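CRISPR-associated endonuclease Cas1 (Thermotoga maritima, PDB 4XTK) probably acts as a metal-dependent double-stranded DNA endonuclease in CRISPR adaptive immunity, forming a homodimer that joins a Cas2 dimer. Local coordinates at residues T191-G196 and A241-L246; L248-T253 and K275-K280. One frame throughout, in Å; residues are numbered along the deposited sequence.

Interaction 1 (T191-G196 and A241-L246); sequences TLISFG and AVVDRL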
ATOM      1  N   THR E 191     -22.691  19.269 -15.236  1.00 44.24           N
ATOM      2  CA  THR E 191     -21.265  19.331 -15.534  1.00 45.03           C
ATOM      3  C   THR E 191     -20.497  19.820 -14.310  1.00 44.53           C
ATOM      4  O   THR E 191     -19.401  19.341 -14.015  1.00 51.33           O
ATOM      5  CB  THR E 191     -20.973  20.259 -16.721  1.00 49.09           C
ATOM      6  OG1 THR E 191     -21.616  19.746 -17.892  1.00 53.59           O
ATOM      7  CG2 THR E 191     -19.472  20.358 -16.969  1.00 46.60           C
ATOM      8  N   LEU E 192     -21.088  20.775 -13.599  1.00 44.86           N
ATOM      9  CA  LEU E 192     -20.486  21.316 -12.390  1.00 45.20           C
ATOM     10  C   LEU E 192     -20.542  20.326 -11.229  1.00 40.34           C
ATOM     11  O   LEU E 192     -19.525  20.062 -10.583  1.00 41.27           O
ATOM     12  CB  LEU E 192     -21.170  22.625 -11.998  1.00 47.70           C
ATOM     13  CG  LEU E 192     -20.849  23.811 -12.905  1.00 47.38           C
ATOM     14  CD1 LEU E 192     -21.749  24.977 -12.566  1.00 51.47           C
ATOM     15  CD2 LEU E 192     -19.383  24.210 -12.779  1.00 46.22           C
ATOM     16  N   ILE E 193     -21.732  19.785 -10.972  1.00 41.79           N
ATOM     17  CA  ILE E 193     -21.914  18.825  -9.890  1.00 44.39           C
ATOM     18  C   ILE E 193     -20.979  17.626 -10.073  1.00 37.16           C
ATOM     19  O   ILE E 193     -20.316  17.201  -9.129  1.00 36.27           O
ATOM     20  CB  ILE E 193     -23.373  18.334  -9.800  1.00 48.01           C
ATOM     21  CG1 ILE E 193     -24.324  19.515  -9.598  1.00 56.25           C
ATOM     22  CG2 ILE E 193     -23.529  17.317  -8.673  1.00 46.64           C
ATOM     23  CD1 ILE E 193     -24.065  20.294  -8.334  1.00 63.76           C
ATOM     24  N   SER E 194     -20.914  17.104 -11.295  1.00 36.97           N
ATOM     25  CA  SER E 194     -20.018  15.992 -11.594  1.00 35.97           C
ATOM     26  C   SER E 194     -18.575  16.369 -11.319  1.00 41.63           C
ATOM     27  O   SER E 194     -17.830  15.594 -10.715  1.00 40.64           O
ATOM     28  CB  SER E 194     -20.165  15.544 -13.045  1.00 36.27           C
ATOM     29  OG  SER E 194     -21.411  14.900 -13.243  1.00 45.67           O
ATOM     30  N   PHE E 195     -18.189  17.565 -11.752  1.00 44.17           N
ATOM     31  CA  PHE E 195     -16.822  18.023 -11.556  1.00 45.05           C
ATOM     32  C   PHE E 195     -16.505  18.192 -10.071  1.00 48.16           C
ATOM     33  O   PHE E 195     -15.475  17.713  -9.596  1.00 47.41           O
ATOM     34  CB  PHE E 195     -16.580  19.331 -12.302  1.00 43.44           C
ATOM     35  CG  PHE E 195     -15.169  19.814 -12.211  1.00 44.04           C
ATOM     36  CD1 PHE E 195     -14.161  19.186 -12.925  1.00 46.11           C
ATOM     37  CD2 PHE E 195     -14.841  20.886 -11.393  1.00 47.55           C
ATOM     38  CE1 PHE E 195     -12.843  19.624 -12.835  1.00 48.68           C
ATOM     39  CE2 PHE E 195     -13.530  21.333 -11.299  1.00 50.84           C
ATOM     40  CZ  PHE E 195     -12.529  20.700 -12.021  1.00 48.19           C
ATOM     41  N   GLY E 196     -17.396  18.866  -9.346  1.00 36.88           N
ATOM     42  CA  GLY E 196     -17.241  19.060  -7.916  1.00 32.99           C
ATOM     43  C   GLY E 196     -17.163  17.741  -7.164  1.00 41.56           C
ATOM     44  O   GLY E 196     -16.300  17.558  -6.297  1.00 42.76           O
ATOM     45  N   ALA E 241     -22.278  20.455   1.699  1.00 49.24           N
ATOM     46  CA  ALA E 241     -21.534  21.577   2.280  1.00 44.94           C
ATOM     47  C   ALA E 241     -20.378  22.027   1.396  1.00 44.07           C
ATOM     48  O   ALA E 241     -20.006  23.200   1.402  1.00 61.33           O
ATOM     49  CB  ALA E 241     -21.019  21.215   3.663  1.00 44.64           C
ATOM     50  N   VAL E 242     -19.809  21.099   0.636  1.00 41.16           N
ATOM     51  CA  VAL E 242     -18.709  21.441  -0.254  1.00 50.63           C
ATOM     52  C   VAL E 242     -19.193  21.686  -1.678  1.00 56.05           C
ATOM     53  O   VAL E 242     -19.179  22.817  -2.157  1.00 66.46           O
ATOM     54  CB  VAL E 242     -17.634  20.344  -0.279  1.00 47.89           C
ATOM     55  CG1 VAL E 242     -16.518  20.740  -1.212  1.00 38.43           C
ATOM     56  CG2 VAL E 242     -17.096  20.102   1.118  1.00 47.16           C
ATOM     57  N   VAL E 243     -19.636  20.625  -2.342  1.00 54.59           N
ATOM     58  CA  VAL E 243     -20.026  20.697  -3.749  1.00 51.83           C
ATOM     59  C   VAL E 243     -21.249  21.574  -4.022  1.00 52.95           C
ATOM     60  O   VAL E 243     -21.208  22.446  -4.891  1.00 56.40           O
ATOM     61  CB  VAL E 243     -20.318  19.299  -4.312  1.00 45.47           C
ATOM     62  CG1 VAL E 243     -20.748  19.395  -5.767  1.00 45.39           C
ATOM     63  CG2 VAL E 243     -19.097  18.402  -4.164  1.00 35.60           C
ATOM     64  N   ASP E 244     -22.333  21.341  -3.288  1.00 47.94           N
ATOM     65  CA  ASP E 244     -23.599  22.017  -3.575  1.00 45.31           C
ATOM     66  C   ASP E 244     -23.569  23.501  -3.205  1.00 52.67           C
ATOM     67  O   ASP E 244     -24.063  24.349  -3.953  1.00 48.96           O
ATOM     68  CB  ASP E 244     -24.752  21.322  -2.848  1.00 39.89           C
ATOM     69  CG  ASP E 244     -24.907  19.869  -3.261  1.00 48.46           C
ATOM     70  OD1 ASP E 244     -24.391  19.490  -4.336  1.00 46.28           O
ATOM     71  OD2 ASP E 244     -25.549  19.107  -2.510  1.00 56.36           O
ATOM     72  N   ARG E 245     -22.999  23.811  -2.046  1.00 49.72           N
ATOM     73  CA  ARG E 245     -22.811  25.197  -1.649  1.00 51.66           C
ATOM     74  C   ARG E 245     -22.010  25.944  -2.711  1.00 47.21           C
ATOM     75  O   ARG E 245     -22.336  27.075  -3.076  1.00 49.82           O
ATOM     76  CB  ARG E 245     -22.106  25.283  -0.294  1.00 57.93           C
ATOM     77  CG  ARG E 245     -21.585  26.674   0.047  1.00 70.79           C
ATOM     78  CD  ARG E 245     -21.333  26.811   1.538  1.00 83.93           C
ATOM     79  NE  ARG E 245     -22.560  26.625   2.311  1.00 90.86           N
ATOM     80  CZ  ARG E 245     -22.657  25.856   3.392  1.00 90.36           C
ATOM     81  NH1 ARG E 245     -21.593  25.195   3.837  1.00 83.36           N
ATOM     82  NH2 ARG E 245     -23.818  25.750   4.030  1.00 92.19           N
ATOM     83  N   LEU E 246     -20.972  25.289  -3.215  1.00 46.47           N
ATOM     84  CA  LEU E 246     -20.114  25.868  -4.234  1.00 52.45           C
ATOM     85  C   LEU E 246     -20.875  26.062  -5.544  1.00 57.99           C
ATOM     86  O   LEU E 246     -20.722  27.081  -6.216  1.00 56.19           O
ATOM     87  CB  LEU E 246     -18.895  24.979  -4.451  1.00 48.92           C
ATOM     88  CG  LEU E 246     -17.676  25.577  -5.131  1.00 62.92           C
ATOM     89  CD1 LEU E 246     -17.210  26.792  -4.354  1.00 60.65           C
ATOM     90  CD2 LEU E 246     -16.587  24.523  -5.202  1.00 66.81           C
TER

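Interaction 2 (L248-T253 and K275-K280); sequences LNLVNT and KSLFVK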
ATOM      1  N   LEU E 248     -24.199  26.446  -6.063  1.00 57.18           N
ATOM      2  CA  LEU E 248     -25.142  27.550  -5.922  1.00 50.97           C
ATOM      3  C   LEU E 248     -24.425  28.900  -5.951  1.00 56.51           C
ATOM      4  O   LEU E 248     -24.781  29.792  -6.723  1.00 56.79           O
ATOM      5  CB  LEU E 248     -25.939  27.414  -4.620  1.00 46.26           C
ATOM      6  CG  LEU E 248     -27.046  26.358  -4.540  1.00 48.36           C
ATOM      7  CD1 LEU E 248     -27.682  26.360  -3.155  1.00 44.36           C
ATOM      8  CD2 LEU E 248     -28.094  26.581  -5.615  1.00 44.29           C
ATOM      9  N   ASN E 249     -23.411  29.041  -5.105  1.00 61.40           N
ATOM     10  CA  ASN E 249     -22.691  30.300  -4.988  1.00 66.14           C
ATOM     11  C   ASN E 249     -22.092  30.753  -6.311  1.00 65.92           C
ATOM     12  O   ASN E 249     -22.181  31.924  -6.668  1.00 67.52           O
ATOM     13  CB  ASN E 249     -21.592  30.185  -3.930  1.00 67.31           C
ATOM     14  CG  ASN E 249     -22.146  30.140  -2.521  1.00 72.13           C
ATOM     15  OD1 ASN E 249     -23.361  30.185  -2.319  1.00 75.80           O
ATOM     16  ND2 ASN E 249     -21.259  30.038  -1.539  1.00 76.33           N
ATOM     17  N   LEU E 250     -21.504  29.821  -7.050  1.00 60.43           N
ATOM     18  CA  LEU E 250     -20.820  30.182  -8.285  1.00 61.49           C
ATOM     19  C   LEU E 250     -21.779  30.538  -9.433  1.00 64.10           C
ATOM     20  O   LEU E 250     -21.513  31.481 -10.183  1.00 68.83           O
ATOM     21  CB  LEU E 250     -19.875  29.052  -8.700  1.00 59.52           C
ATOM     22  CG  LEU E 250     -18.632  28.950  -7.803  1.00 60.71           C
ATOM     23  CD1 LEU E 250     -17.732  27.796  -8.220  1.00 57.63           C
ATOM     24  CD2 LEU E 250     -17.851  30.261  -7.791  1.00 60.46           C
ATOM     25  N   VAL E 251     -22.889  29.811  -9.576  1.00 53.76           N
ATOM     26  CA  VAL E 251     -23.812  30.090 -10.679  1.00 57.41           C
ATOM     27  C   VAL E 251     -24.708  31.285 -10.393  1.00 56.55           C
ATOM     28  O   VAL E 251     -25.115  31.985 -11.316  1.00 59.55           O
ATOM     29  CB  VAL E 251     -24.719  28.875 -11.033  1.00 55.69           C
ATOM     30  CG1 VAL E 251     -23.875  27.670 -11.395  1.00 53.77           C
ATOM     31  CG2 VAL E 251     -25.705  28.556  -9.909  1.00 58.77           C
ATOM     32  N   ASN E 252     -25.020  31.515  -9.121  1.00 52.28           N
ATOM     33  CA  ASN E 252     -25.858  32.648  -8.746  1.00 61.45           C
ATOM     34  C   ASN E 252     -25.091  33.969  -8.728  1.00 70.23           C
ATOM     35  O   ASN E 252     -25.694  35.034  -8.857  1.00 85.07           O
ATOM     36  CB  ASN E 252     -26.514  32.412  -7.380  1.00 65.30           C
ATOM     37  CG  ASN E 252     -27.756  31.533  -7.464  1.00 68.74           C
ATOM     38  OD1 ASN E 252     -28.329  31.339  -8.539  1.00 73.10           O
ATOM     39  ND2 ASN E 252     -28.186  31.012  -6.322  1.00 68.57           N
ATOM     40  N   THR E 253     -23.772  33.921  -8.554  1.00 67.11           N
ATOM     41  CA  THR E 253     -22.983  35.153  -8.614  1.00 61.33           C
ATOM     42  C   THR E 253     -22.389  35.346 -10.002  1.00 61.43           C
ATOM     43  O   THR E 253     -21.662  36.306 -10.246  1.00 69.49           O
ATOM     44  CB  THR E 253     -21.843  35.179  -7.573  1.00 58.75           C
ATOM     45  OG1 THR E 253     -20.914  34.120  -7.833  1.00 56.41           O
ATOM     46  CG2 THR E 253     -22.397  35.059  -6.160  1.00 58.47           C
ATOM     47  N   LYS E 275     -12.524  25.509 -15.022  1.00 57.79           N
ATOM     48  CA  LYS E 275     -12.006  24.512 -14.103  1.00 56.21           C
ATOM     49  C   LYS E 275     -11.169  25.171 -13.009  1.00 58.99           C
ATOM     50  O   LYS E 275     -11.333  24.868 -11.826  1.00 62.43           O
ATOM     51  CB  LYS E 275     -11.186  23.461 -14.856  1.00 60.74           C
ATOM     52  CG  LYS E 275     -12.017  22.355 -15.496  1.00 67.18           C
ATOM     53  CD  LYS E 275     -11.122  21.300 -16.137  1.00 73.09           C
ATOM     54  CE  LYS E 275     -11.912  20.080 -16.609  1.00 70.68           C
ATOM     55  NZ  LYS E 275     -12.588  20.272 -17.925  1.00 72.85           N
ATOM     56  N   SER E 276     -10.285  26.084 -13.405  1.00 61.28           N
ATOM     57  CA  SER E 276      -9.396  26.734 -12.448  1.00 58.31           C
ATOM     58  C   SER E 276     -10.199  27.518 -11.418  1.00 55.77           C
ATOM     59  O   SER E 276      -9.962  27.387 -10.213  1.00 51.42           O
ATOM     60  CB  SER E 276      -8.398  27.655 -13.155  1.00 57.15           C
ATOM     61  OG  SER E 276      -9.064  28.679 -13.865  1.00104.46           O
ATOM     62  N   LEU E 277     -11.156  28.314 -11.886  1.00 53.19           N
ATOM     63  CA  LEU E 277     -12.009  29.073 -10.979  1.00 59.32           C
ATOM     64  C   LEU E 277     -12.721  28.145  -9.995  1.00 58.72           C
ATOM     65  O   LEU E 277     -12.811  28.442  -8.803  1.00 60.83           O
ATOM     66  CB  LEU E 277     -13.032  29.899 -11.756  1.00 62.18           C
ATOM     67  CG  LEU E 277     -13.874  30.857 -10.906  1.00 65.60           C
ATOM     68  CD1 LEU E 277     -13.945  32.228 -11.560  1.00 66.51           C
ATOM     69  CD2 LEU E 277     -15.272  30.308 -10.665  1.00 62.41           C
ATOM     70  N   PHE E 278     -13.214  27.016 -10.493  1.00 52.82           N
ATOM     71  CA  PHE E 278     -13.917  26.082  -9.635  1.00 55.11           C
ATOM     72  C   PHE E 278     -12.968  25.451  -8.613  1.00 58.01           C
ATOM     73  O   PHE E 278     -13.301  25.323  -7.433  1.00 50.19           O
ATOM     74  CB  PHE E 278     -14.606  24.993 -10.466  1.00 49.57           C
ATOM     75  CG  PHE E 278     -15.608  24.196  -9.688  1.00 50.24           C
ATOM     76  CD1 PHE E 278     -15.200  23.178  -8.851  1.00 50.42           C
ATOM     77  CD2 PHE E 278     -16.954  24.493  -9.766  1.00 57.76           C
ATOM     78  CE1 PHE E 278     -16.113  22.461  -8.123  1.00 52.08           C
ATOM     79  CE2 PHE E 278     -17.875  23.776  -9.038  1.00 56.46           C
ATOM     80  CZ  PHE E 278     -17.455  22.759  -8.216  1.00 56.99           C
ATOM     81  N   VAL E 279     -11.786  25.060  -9.077  1.00 58.52           N
ATOM     82  CA  VAL E 279     -10.820  24.370  -8.233  1.00 60.20           C
ATOM     83  C   VAL E 279     -10.317  25.275  -7.103  1.00 54.83           C
ATOM     84  O   VAL E 279     -10.249  24.854  -5.947  1.00 59.26           O
ATOM     85  CB  VAL E 279      -9.635  23.844  -9.075  1.00 52.91           C
ATOM     86  CG1 VAL E 279      -8.458  23.471  -8.191  1.00 44.76           C
ATOM     87  CG2 VAL E 279     -10.079  22.652  -9.912  1.00 48.87           C
ATOM     88  N   LYS E 280      -9.986  26.518  -7.438  1.00 61.93           N
ATOM     89  CA  LYS E 280      -9.562  27.492  -6.434  1.00 57.90           C
ATOM     90  C   LYS E 280     -10.634  27.721  -5.373  1.00 59.79           C
ATOM     91  O   LYS E 280     -10.345  27.706  -4.179  1.00 58.57           O
ATOM     92  CB  LYS E 280      -9.191  28.830  -7.087  1.00 68.06           C
ATOM     93  CG  LYS E 280      -7.901  28.803  -7.892  1.00 76.10           C
ATOM     94  CD  LYS E 280      -7.618  30.160  -8.513  1.00 86.57           C
ATOM     95  CE  LYS E 280      -6.137  30.363  -8.808  1.00 95.30           C
ATOM     96  NZ  LYS E 280      -5.707  29.632 -10.033  1.00 98.77           N
TER

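Interaction 1 (T191-G196 and A241-L246)
Val-243 lies against the backbone of Gly-196, and this pair gives interaction 1 its tight half. The two helical segments run nearly antiparallel, at 155° and with their axes 9.4 Å apart, and the CA atoms of Gly-196 and Val-243 come to within 5.3 Å. Such an approach is possible because glycine offers bare backbone. The valine uses both branches: CG2 rests 3.6 Å from the carbonyl oxygen O of Gly-196, whereas CG1 sits 4.1 Å from CA of Gly-196. With CG1 anti to its own backbone N (chi1 179°), this second methyl also turns toward the preceding turn of the partner helix, near the backbone oxygen and the CD1 tip of Ile-193.

The other half is looser. There Ile-193 leans in from the flank of its helix, and its CD1 stops 4.1 Å from OD1 of Asp-244, the two side chains passing at a slant. On helix 148-166, Tyr-163 packs on both. Even this looser half is buried; the partly exposed side of helix 191-196 is turned from the contact, where Ser-194 points away and its OG is hydrogen-bonded to Arg-180. Helices 148-166 and 230-252 also carry Glu-155 and Glu-236, predicted manganese ligands. The join between 191-196 and 241-246 therefore depends on the fit of methyls to backbone, while the carboxylate at its edge is hydrogen-bonded through OD2 to Tyr-162 OH on helix 148-166.

Interaction 2 (L248-T253 and K275-K280)
The carbonyl oxygen of Asn-249, one residue before the Leu-250 that meets Leu-277 and Phe-278, is gripped twice by Thr-253. The hydroxyl OG1 of Thr-253 donates to O of Asn-249 over 2.8 Å, at a C=O...O angle of 147° and tilted 21° from the carbonyl plane; the backbone N of Thr-253 reaches the same oxygen from the opposite face, at 3.2 Å. This double hold draws together the last turn of helix 230-252 and the first residue beyond it.

Across the contact, Leu-250 does the work with both methyls. Its CD2 meets CD2 of Leu-277 at 3.9 Å, the two leucine side chains lying alongside one another, pointing opposite ways. Its other methyl, CD1, approaches the ring of Phe-278 obliquely, 3.7 Å from CD2 of that ring. Phe-278 swings its ring into this position with CG anti to its backbone N (chi1 -166°). Ile-256, in the loop after the helix, touches Leu-277 and shares backbone hydrogen bonding with Leu-250. Polar bonding thus shapes the end of the first helix, whereas the contact of 248-253 with 275-280 is made by apolar side chains, a branched one set between an aliphatic and an aromatic neighbour.

Overall arrangement
Helix 230-252 serves both contacts, meeting helix 188-208 in interaction 1 and helix 272-287 in interaction 2, about two turns farther on. Their centres are 9 Å apart, and Phe-278 joins them: its ring stands roughly perpendicular to that of Phe-195 and also packs on Gly-196 and Leu-246. Side chains of the three helices thus meet in a shared, largely apolar cluster. Interaction 1 lies deeper, with every touching residue buried, and brings helices close through glycine backbone, near the predicted metal ligands. Interaction 2 sits farther from the chain's centre, includes the partly exposed Leu-277, and spans a wider backbone separation with larger side chains, away from those ligands.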